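Diaminobutyrate-pyruvate transaminase and L-2,4-diaminobutyrate decarboxylase (PDB 2QMA) probably transaminates and decarboxylates L-2,4-diaminobutyrate with pyridoxal phosphate, the chain described here being its C-terminal decarboxylase domain. Local coordinates at residues M240-L245 against I274-F279; S208-F213 against V232-D237; T139-K144 against K373-L378. One frame throughout, in Å; residues are numbered along the deposited sequence.

Contact 1: residues M240-L245 against I274-F279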
# COMPACT_ATOMS: atom_id res chain seq x y z
N MSE A 240 23.02 14.90 -11.77
CA MSE A 240 24.22 14.63 -10.96
C MSE A 240 25.46 15.16 -11.70
O MSE A 240 25.61 14.90 -12.92
CB MSE A 240 24.38 13.11 -10.74
CG MSE A 240 25.44 12.80 -9.70
SE MSE A 240 25.81 10.91 -9.63
CE MSE A 240 24.29 10.29 -8.65
N ASP A 241 26.35 15.89 -11.00
CA ASP A 241 27.64 16.28 -11.62
C ASP A 241 28.62 15.11 -11.72
O ASP A 241 29.31 14.79 -10.73
CB ASP A 241 28.31 17.49 -10.90
CG ASP A 241 29.50 18.07 -11.71
OD1 ASP A 241 29.98 17.42 -12.66
OD2 ASP A 241 29.94 19.19 -11.38
N ILE A 242 28.75 14.48 -12.90
CA ILE A 242 29.64 13.28 -13.01
C ILE A 242 31.14 13.63 -13.09
O ILE A 242 31.97 12.75 -13.01
CB ILE A 242 29.22 12.32 -14.19
CG1 ILE A 242 29.59 12.94 -15.57
CG2 ILE A 242 27.72 12.01 -14.07
CD1 ILE A 242 29.49 11.98 -16.82
N THR A 243 31.44 14.94 -13.18
CA THR A 243 32.81 15.48 -13.20
C THR A 243 33.70 14.96 -12.09
O THR A 243 34.82 14.59 -12.33
CB THR A 243 32.83 17.05 -13.12
OG1 THR A 243 32.03 17.59 -14.17
CG2 THR A 243 34.22 17.55 -13.33
N LYS A 244 33.22 14.94 -10.86
CA LYS A 244 34.08 14.43 -9.77
C LYS A 244 33.59 13.13 -9.13
O LYS A 244 33.98 12.79 -8.02
CB LYS A 244 34.28 15.54 -8.71
CG LYS A 244 34.73 16.88 -9.29
CD LYS A 244 36.04 16.76 -10.11
CE LYS A 244 36.63 18.12 -10.48
NZ LYS A 244 37.95 17.95 -11.15
N LEU A 245 32.74 12.38 -9.83
CA LEU A 245 32.05 11.30 -9.22
C LEU A 245 33.09 10.23 -8.98
O LEU A 245 33.18 9.68 -7.88
CB LEU A 245 30.89 10.81 -10.11
CG LEU A 245 30.25 9.44 -9.78
CD1 LEU A 245 29.73 9.39 -8.30
CD2 LEU A 245 29.14 9.07 -10.78
N ILE A 274 17.30 14.07 -15.69
CA ILE A 274 17.63 12.64 -15.81
C ILE A 274 19.15 12.50 -15.75
O ILE A 274 19.88 12.96 -16.65
CB ILE A 274 16.98 11.98 -17.07
CG1 ILE A 274 15.46 12.23 -17.07
CG2 ILE A 274 17.30 10.44 -17.07
CD1 ILE A 274 14.68 11.59 -18.30
N ASP A 275 19.64 11.91 -14.65
CA ASP A 275 21.06 11.64 -14.48
C ASP A 275 21.59 10.85 -15.69
O ASP A 275 20.82 10.22 -16.44
CB ASP A 275 21.34 10.86 -13.18
CG ASP A 275 21.05 11.69 -11.92
OD1 ASP A 275 21.12 12.95 -11.94
OD2 ASP A 275 20.73 11.07 -10.90
N ASP A 276 22.90 10.96 -15.91
CA ASP A 276 23.57 10.15 -16.88
C ASP A 276 23.70 8.69 -16.35
O ASP A 276 24.72 8.28 -15.73
CB ASP A 276 24.97 10.75 -17.17
CG ASP A 276 25.69 10.01 -18.28
OD1 ASP A 276 25.26 8.88 -18.63
OD2 ASP A 276 26.73 10.54 -18.76
N LEU A 277 22.63 7.92 -16.58
CA LEU A 277 22.48 6.59 -16.05
C LEU A 277 23.55 5.65 -16.60
O LEU A 277 24.00 4.76 -15.93
CB LEU A 277 21.08 6.07 -16.40
CG LEU A 277 19.85 6.75 -15.80
CD1 LEU A 277 18.54 5.87 -16.07
CD2 LEU A 277 20.08 7.07 -14.29
N ASP A 278 23.94 5.84 -17.86
CA ASP A 278 24.98 4.99 -18.44
C ASP A 278 26.34 5.17 -17.77
O ASP A 278 27.04 4.22 -17.50
CB ASP A 278 25.08 5.26 -19.95
CG ASP A 278 25.61 4.07 -20.69
OD1 ASP A 278 25.07 2.97 -20.54
OD2 ASP A 278 26.56 4.25 -21.45
N PHE A 279 26.72 6.41 -17.50
CA PHE A 279 27.99 6.63 -16.76
C PHE A 279 27.93 6.14 -15.31
O PHE A 279 28.91 5.59 -14.79
CB PHE A 279 28.38 8.11 -16.76
CG PHE A 279 29.71 8.37 -16.16
CD1 PHE A 279 30.86 8.20 -16.91
CD2 PHE A 279 29.82 8.75 -14.82
CE1 PHE A 279 32.13 8.44 -16.34
CE2 PHE A 279 31.05 8.99 -14.26
CZ PHE A 279 32.23 8.84 -15.02
O HOH W 1 24.26 13.10 -14.64
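The capped start of helix 277-287 meets the lead-in to helix 245-254 here, with Asp275, Asp276 and Phe279 facing Met240, Ile242 and Leu245. The polar end is held by Met240 N, which donates to Asp275 OD1 at 2.7 Å. The N-H comes from above the carboxylate, 41° out of its plane. Asp275 OD2 accepts from Thr265 N in turn, and this buried carboxylate thereby joins two separate pieces of backbone. A water completes the link one residue further on: it donates to Met240 O at 2.8 Å and accepts from Asp276 N at 2.8 Å.

A turn precedes each helix. In 240-245, Asp241 forms an Asx turn ahead of Lys244, the N-cap residue of helix 245-254, with OD1 taking both Thr243 N and, with its syn lone pair, Thr243 OG1. In 274-279, Asp276 sits at the centre of an inverse gamma turn and is the N-cap of helix 277-287; its OD1 receives Phe279 N at 3.1 Å along a nearly straight bond.

Beyond these turns the contact becomes apolar. Ile242 has CG1 between its backbone N and carbonyl carbon (chi1 73°) and runs on extended, which swings CD1 over one face of the Phe279 ring. CD1 lies 3.9 Å from the Phe279 ring centroid and 20° off the normal, a CH-pi contact displaced toward the rim. Ile242 CB also touches Phe279 CD2 at 3.7 Å, while Asp276 OD2 flanks Ile242 CD1. Leu245 approaches differently, bringing CD2 up to the ring edge, 4.0 Å from Phe279 CE2. Leu245 also reaches Val206 of strand 203-208 and Met283, and the Met240 side chain packs on Ile280 of helix 277-287.

Contact 2: residues S208-F213 against V232-D237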
# COMPACT_ATOMS: atom_id res chain seq x y z
N SER A 208 22.82 12.12 -5.72
CA SER A 208 23.03 13.54 -6.03
C SER A 208 22.30 14.35 -4.98
O SER A 208 21.44 13.83 -4.26
CB SER A 208 22.59 13.89 -7.43
OG SER A 208 21.22 14.18 -7.50
N LYS A 209 22.65 15.63 -4.88
CA LYS A 209 21.91 16.56 -4.04
C LYS A 209 20.42 16.70 -4.42
O LYS A 209 19.60 17.13 -3.59
CB LYS A 209 22.62 17.92 -4.01
CG LYS A 209 24.10 17.79 -3.57
CD LYS A 209 24.50 18.86 -2.57
CE LYS A 209 24.17 18.39 -1.13
NZ LYS A 209 24.63 19.37 -0.08
N LYS A 210 20.07 16.33 -5.65
CA LYS A 210 18.68 16.42 -6.09
C LYS A 210 17.91 15.07 -6.09
O LYS A 210 16.79 15.02 -6.63
CB LYS A 210 18.57 17.12 -7.48
CG LYS A 210 19.01 18.57 -7.54
CD LYS A 210 18.00 19.53 -6.89
CE LYS A 210 18.38 20.98 -7.05
NZ LYS A 210 17.79 21.81 -5.94
N SER A 211 18.49 14.01 -5.49
CA SER A 211 17.82 12.71 -5.45
C SER A 211 16.64 12.84 -4.49
O SER A 211 16.64 13.76 -3.67
CB SER A 211 18.76 11.59 -4.95
OG SER A 211 19.79 11.28 -5.87
N HIS A 212 15.66 11.94 -4.60
CA HIS A 212 14.52 11.95 -3.67
C HIS A 212 14.93 11.60 -2.23
O HIS A 212 15.78 10.75 -2.02
CB HIS A 212 13.37 11.05 -4.17
CG HIS A 212 12.06 11.38 -3.53
ND1 HIS A 212 11.51 10.62 -2.52
CD2 HIS A 212 11.21 12.42 -3.73
CE1 HIS A 212 10.37 11.16 -2.14
NE2 HIS A 212 10.17 12.26 -2.85
N PHE A 213 14.35 12.31 -1.26
CA PHE A 213 14.80 12.16 0.13
C PHE A 213 14.45 10.79 0.70
O PHE A 213 14.86 10.47 1.81
CB PHE A 213 14.28 13.30 1.03
CG PHE A 213 15.12 13.48 2.29
CD1 PHE A 213 16.21 14.35 2.29
CD2 PHE A 213 14.83 12.77 3.46
CE1 PHE A 213 16.99 14.51 3.44
CE2 PHE A 213 15.60 12.92 4.61
CZ PHE A 213 16.68 13.80 4.60
N VAL A 232 26.63 13.82 -4.03
CA VAL A 232 27.50 14.39 -5.05
C VAL A 232 26.82 15.65 -5.56
O VAL A 232 25.59 15.69 -5.69
CB VAL A 232 27.71 13.38 -6.22
CG1 VAL A 232 28.67 13.93 -7.27
CG2 VAL A 232 28.22 12.04 -5.68
N ASP A 233 27.60 16.67 -5.90
CA ASP A 233 27.04 17.91 -6.41
C ASP A 233 26.18 17.66 -7.63
O ASP A 233 26.45 16.73 -8.40
CB ASP A 233 28.17 18.87 -6.80
CG ASP A 233 28.93 19.40 -5.60
OD1 ASP A 233 28.41 19.27 -4.47
OD2 ASP A 233 30.05 19.93 -5.78
N ALA A 234 25.12 18.45 -7.76
CA ALA A 234 24.27 18.49 -8.93
C ALA A 234 24.65 19.67 -9.84
O ALA A 234 25.10 20.75 -9.38
CB ALA A 234 22.80 18.56 -8.53
N ASN A 235 24.51 19.45 -11.13
CA ASN A 235 24.59 20.53 -12.08
C ASN A 235 23.41 21.48 -11.84
O ASN A 235 22.47 21.14 -11.12
CB ASN A 235 24.56 19.94 -13.47
CG ASN A 235 25.75 19.06 -13.73
OD1 ASN A 235 26.88 19.51 -13.64
ND2 ASN A 235 25.51 17.80 -14.03
N ALA A 236 23.48 22.67 -12.43
CA ALA A 236 22.39 23.65 -12.36
C ALA A 236 21.08 23.10 -12.95
O ALA A 236 20.02 23.35 -12.40
CB ALA A 236 22.79 24.96 -13.05
N ASP A 237 21.15 22.31 -14.03
CA ASP A 237 19.95 21.69 -14.59
C ASP A 237 19.34 20.56 -13.73
O ASP A 237 18.32 19.97 -14.10
CB ASP A 237 20.18 21.23 -16.05
CG ASP A 237 20.95 19.91 -16.15
OD1 ASP A 237 21.39 19.37 -15.10
OD2 ASP A 237 21.12 19.42 -17.29
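Lys209 holds its CG anti to its own carbonyl carbon, beside its backbone N (chi1 -55°), which lays that methylene 3.3 Å from Val232 O; bends further along the side chain then carry NZ away from the 232-237 segment. The same carbonyl oxygen takes the hydrogen bond that joins the two segments, from Lys209 N at 3.1 Å, with an angle of 144° at the hydrogen. Ser208 CA adds a CA-H...O contact to Val232 O at 3.4 Å, so three groups gather round one oxygen.

From Ser208 to Ser211 the segment folds back in a type I turn, closed by Ser211 N donating to Ser208 O at 3.2 Å. Two serine hydroxyls brace it from within. With chi1 at 85°, Ser208 OG is placed to accept from Lys210 N at 3.1 Å, an ST turn, and Ser211 OG accepts from Ser208 N at 3.1 Å. The turn sets Lys210 against 232-237, its CG 3.9 Å from Ala234 CB, a light apolar touch near the surface. Lys209 and Asp233 carry opposite charges in the same neighbourhood, yet their charged atoms do not meet.

Ser208 and Val232 form a parallel bridge, the last pairing of strand 203-208 with strand 229-232, one of the two outermost strands of the mixed sheet within this chain; Val232 is also hydrogen-bonded through its backbone to Cys207. From here the segments part: Lys210 packs on Thr268 as 208-213 runs on to helix 214-221, while 232-237 enters the loop leading to helix 245-254.

Contact 3: residues T139-K144 against K373-L378. With EDO (1,2-ethanediol), chain C.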
# COMPACT_ATOMS: atom_id res chain seq x y z
N THR A 139 -2.64 -13.43 -9.55
CA THR A 139 -1.19 -13.73 -9.48
C THR A 139 -0.59 -13.74 -10.87
O THR A 139 0.48 -13.18 -11.09
CB THR A 139 -0.95 -15.06 -8.78
OG1 THR A 139 -1.26 -14.87 -7.38
CG2 THR A 139 0.51 -15.47 -8.94
N TYR A 140 -1.30 -14.36 -11.82
CA TYR A 140 -0.77 -14.47 -13.16
C TYR A 140 -0.83 -13.12 -13.89
O TYR A 140 0.08 -12.81 -14.65
CB TYR A 140 -1.53 -15.53 -13.93
CG TYR A 140 -1.42 -16.93 -13.39
CD1 TYR A 140 -0.18 -17.50 -13.09
CD2 TYR A 140 -2.56 -17.71 -13.23
CE1 TYR A 140 -0.10 -18.81 -12.62
CE2 TYR A 140 -2.48 -19.02 -12.78
CZ TYR A 140 -1.27 -19.55 -12.47
OH TYR A 140 -1.22 -20.85 -12.02
N VAL A 141 -1.89 -12.33 -13.63
CA VAL A 141 -1.99 -10.96 -14.18
C VAL A 141 -0.77 -10.14 -13.75
O VAL A 141 -0.11 -9.56 -14.60
CB VAL A 141 -3.30 -10.25 -13.78
CG1 VAL A 141 -3.28 -8.74 -14.10
CG2 VAL A 141 -4.54 -10.96 -14.48
N GLU A 142 -0.51 -10.10 -12.44
CA GLU A 142 0.68 -9.40 -11.92
C GLU A 142 1.98 -9.89 -12.61
O GLU A 142 2.80 -9.07 -13.08
CB GLU A 142 0.82 -9.51 -10.39
CG GLU A 142 2.00 -8.65 -9.94
CD GLU A 142 2.14 -8.40 -8.47
OE1 GLU A 142 1.14 -8.08 -7.78
OE2 GLU A 142 3.31 -8.45 -8.02
N GLN A 143 2.20 -11.22 -12.68
CA GLN A 143 3.43 -11.70 -13.31
C GLN A 143 3.53 -11.31 -14.81
O GLN A 143 4.60 -10.95 -15.29
CB GLN A 143 3.60 -13.21 -13.15
CG GLN A 143 5.02 -13.67 -13.56
CD GLN A 143 6.14 -13.16 -12.61
OE1 GLN A 143 6.07 -13.36 -11.41
NE2 GLN A 143 7.15 -12.51 -13.18
N LYS A 144 2.42 -11.38 -15.51
CA LYS A 144 2.32 -10.98 -16.92
C LYS A 144 2.78 -9.52 -17.09
O LYS A 144 3.58 -9.21 -17.99
CB LYS A 144 0.85 -11.14 -17.39
CG LYS A 144 0.47 -10.52 -18.74
CD LYS A 144 1.35 -10.97 -19.92
CE LYS A 144 0.66 -10.60 -21.24
NZ LYS A 144 1.54 -10.79 -22.47
N LYS A 373 -1.50 -7.89 0.13
CA LYS A 373 -1.33 -6.78 -0.80
C LYS A 373 -2.40 -6.80 -1.91
O LYS A 373 -2.95 -7.86 -2.23
CB LYS A 373 0.12 -6.46 -1.21
CG LYS A 373 0.76 -7.16 -2.46
CD LYS A 373 1.83 -6.29 -3.06
CE LYS A 373 1.89 -6.43 -4.63
NZ LYS A 373 2.52 -7.69 -5.13
N ARG A 374 -2.73 -5.60 -2.37
CA ARG A 374 -3.87 -5.44 -3.26
C ARG A 374 -3.47 -5.62 -4.73
O ARG A 374 -2.29 -5.55 -5.11
CB ARG A 374 -4.70 -4.16 -2.98
CG ARG A 374 -4.30 -2.95 -3.68
CD ARG A 374 -4.82 -1.65 -3.08
NE ARG A 374 -6.28 -1.48 -3.12
CZ ARG A 374 -6.98 -1.01 -4.18
NH1 ARG A 374 -8.31 -0.89 -4.09
NH2 ARG A 374 -6.36 -0.65 -5.29
N PHE A 375 -4.49 -5.91 -5.52
CA PHE A 375 -4.34 -6.28 -6.93
C PHE A 375 -4.16 -5.01 -7.81
O PHE A 375 -4.88 -4.80 -8.79
CB PHE A 375 -5.60 -7.13 -7.31
CG PHE A 375 -5.58 -7.73 -8.72
CD1 PHE A 375 -4.42 -7.76 -9.50
CD2 PHE A 375 -6.75 -8.30 -9.24
CE1 PHE A 375 -4.43 -8.33 -10.79
CE2 PHE A 375 -6.76 -8.87 -10.53
CZ PHE A 375 -5.59 -8.88 -11.30
N ASP A 376 -3.18 -4.17 -7.47
CA ASP A 376 -2.94 -2.97 -8.27
C ASP A 376 -2.52 -3.22 -9.76
O ASP A 376 -2.69 -2.36 -10.64
CB ASP A 376 -1.90 -2.08 -7.58
CG ASP A 376 -2.41 -1.48 -6.28
OD1 ASP A 376 -3.56 -1.03 -6.30
OD2 ASP A 376 -1.67 -1.49 -5.25
N ALA A 377 -1.94 -4.39 -10.01
CA ALA A 377 -1.38 -4.68 -11.34
C ALA A 377 -2.52 -4.73 -12.36
O ALA A 377 -2.27 -4.60 -13.57
CB ALA A 377 -0.63 -5.99 -11.31
N LEU A 378 -3.76 -4.86 -11.88
CA LEU A 378 -4.93 -4.95 -12.80
C LEU A 378 -5.05 -3.64 -13.56
O LEU A 378 -5.32 -3.64 -14.75
CB LEU A 378 -6.25 -5.34 -12.10
CG LEU A 378 -7.50 -5.45 -13.02
CD1 LEU A 378 -7.39 -6.63 -14.00
CD2 LEU A 378 -8.86 -5.56 -12.24
C1 EDO C . 5.08 -11.67 -21.90
O1 EDO C . 3.84 -12.36 -21.58
C2 EDO C . 5.04 -10.17 -21.62
O2 EDO C . 3.96 -9.54 -22.31
O HOH W 2 -0.87 -6.33 -8.02
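Glu142 on helix 136-152 passes close to Ala377, their CA atoms 5.2 Å apart, where segment 373-378 comes out of an inverse gamma turn centred on Phe375 and leads on toward helix 377-386. The small Ala377 side chain permits this approach, its CB resting 3.7 Å from Glu142 CA.

Glu142 stretches out fully, CG anti to its backbone N (chi1 -175°), and its carboxylate meets Lys373, whose side chain comes from the opposite direction. Lys373 NZ makes a salt bridge to the syn lone pair of Glu142 OE1 at 3.0 Å, with a weak second bond to Glu142 OE2 at 3.1 Å. Phe163 N also donates to OE2. A water donates to Glu142 OE1 at 2.7 Å and accepts from Ala377 N at 3.0 Å, so the buried carboxylate reaches the backbone N of Ala377 as well.

Alongside this polar cluster, Val141 crosses the Phe375 side chain at about a right angle and pushes CG1 against the ring edge, in its plane, 3.5 Å from Phe375 CE1. Leu378 CB lies over one face of that ring, 3.6 Å above its centre. Further along helix 136-152, Lys144 NZ donates to both hydroxyls of an ethanediol, probably from the crystallisation liquor.

Arg374 bridges to Asp376 and to Glu119, and it also reaches Glu119 of the second subunit; Val91 of that subunit packs on both Val141 and Phe375. The contact thus lies at the subunit interface, as expected for the large domain of a fold-type I pyridoxal-phosphate decarboxylase dimer.

Overall arrangement
Contacts 1 and 2 are neighbours, centres 10 Å apart and in series along the chain, and both gather loops beside strands 203-208 and 229-232; they touch directly, with Asp241 N probably hydrogen-bonded to Asp233 O. Both are partly buried. Contact 1 joins its segments through an aspartate just ahead of a helix start, contact 2 through a backbone bond, with serines bracing the turn; of these two, contact 1 alone adds an aromatic ring. Contact 3 is buried, about 34 Å from contact 2 between centres and on the opposite side of the chain's centre. It closes a long loop that contains the other two, and combines a salt bridge with apolar packing next to the second subunit.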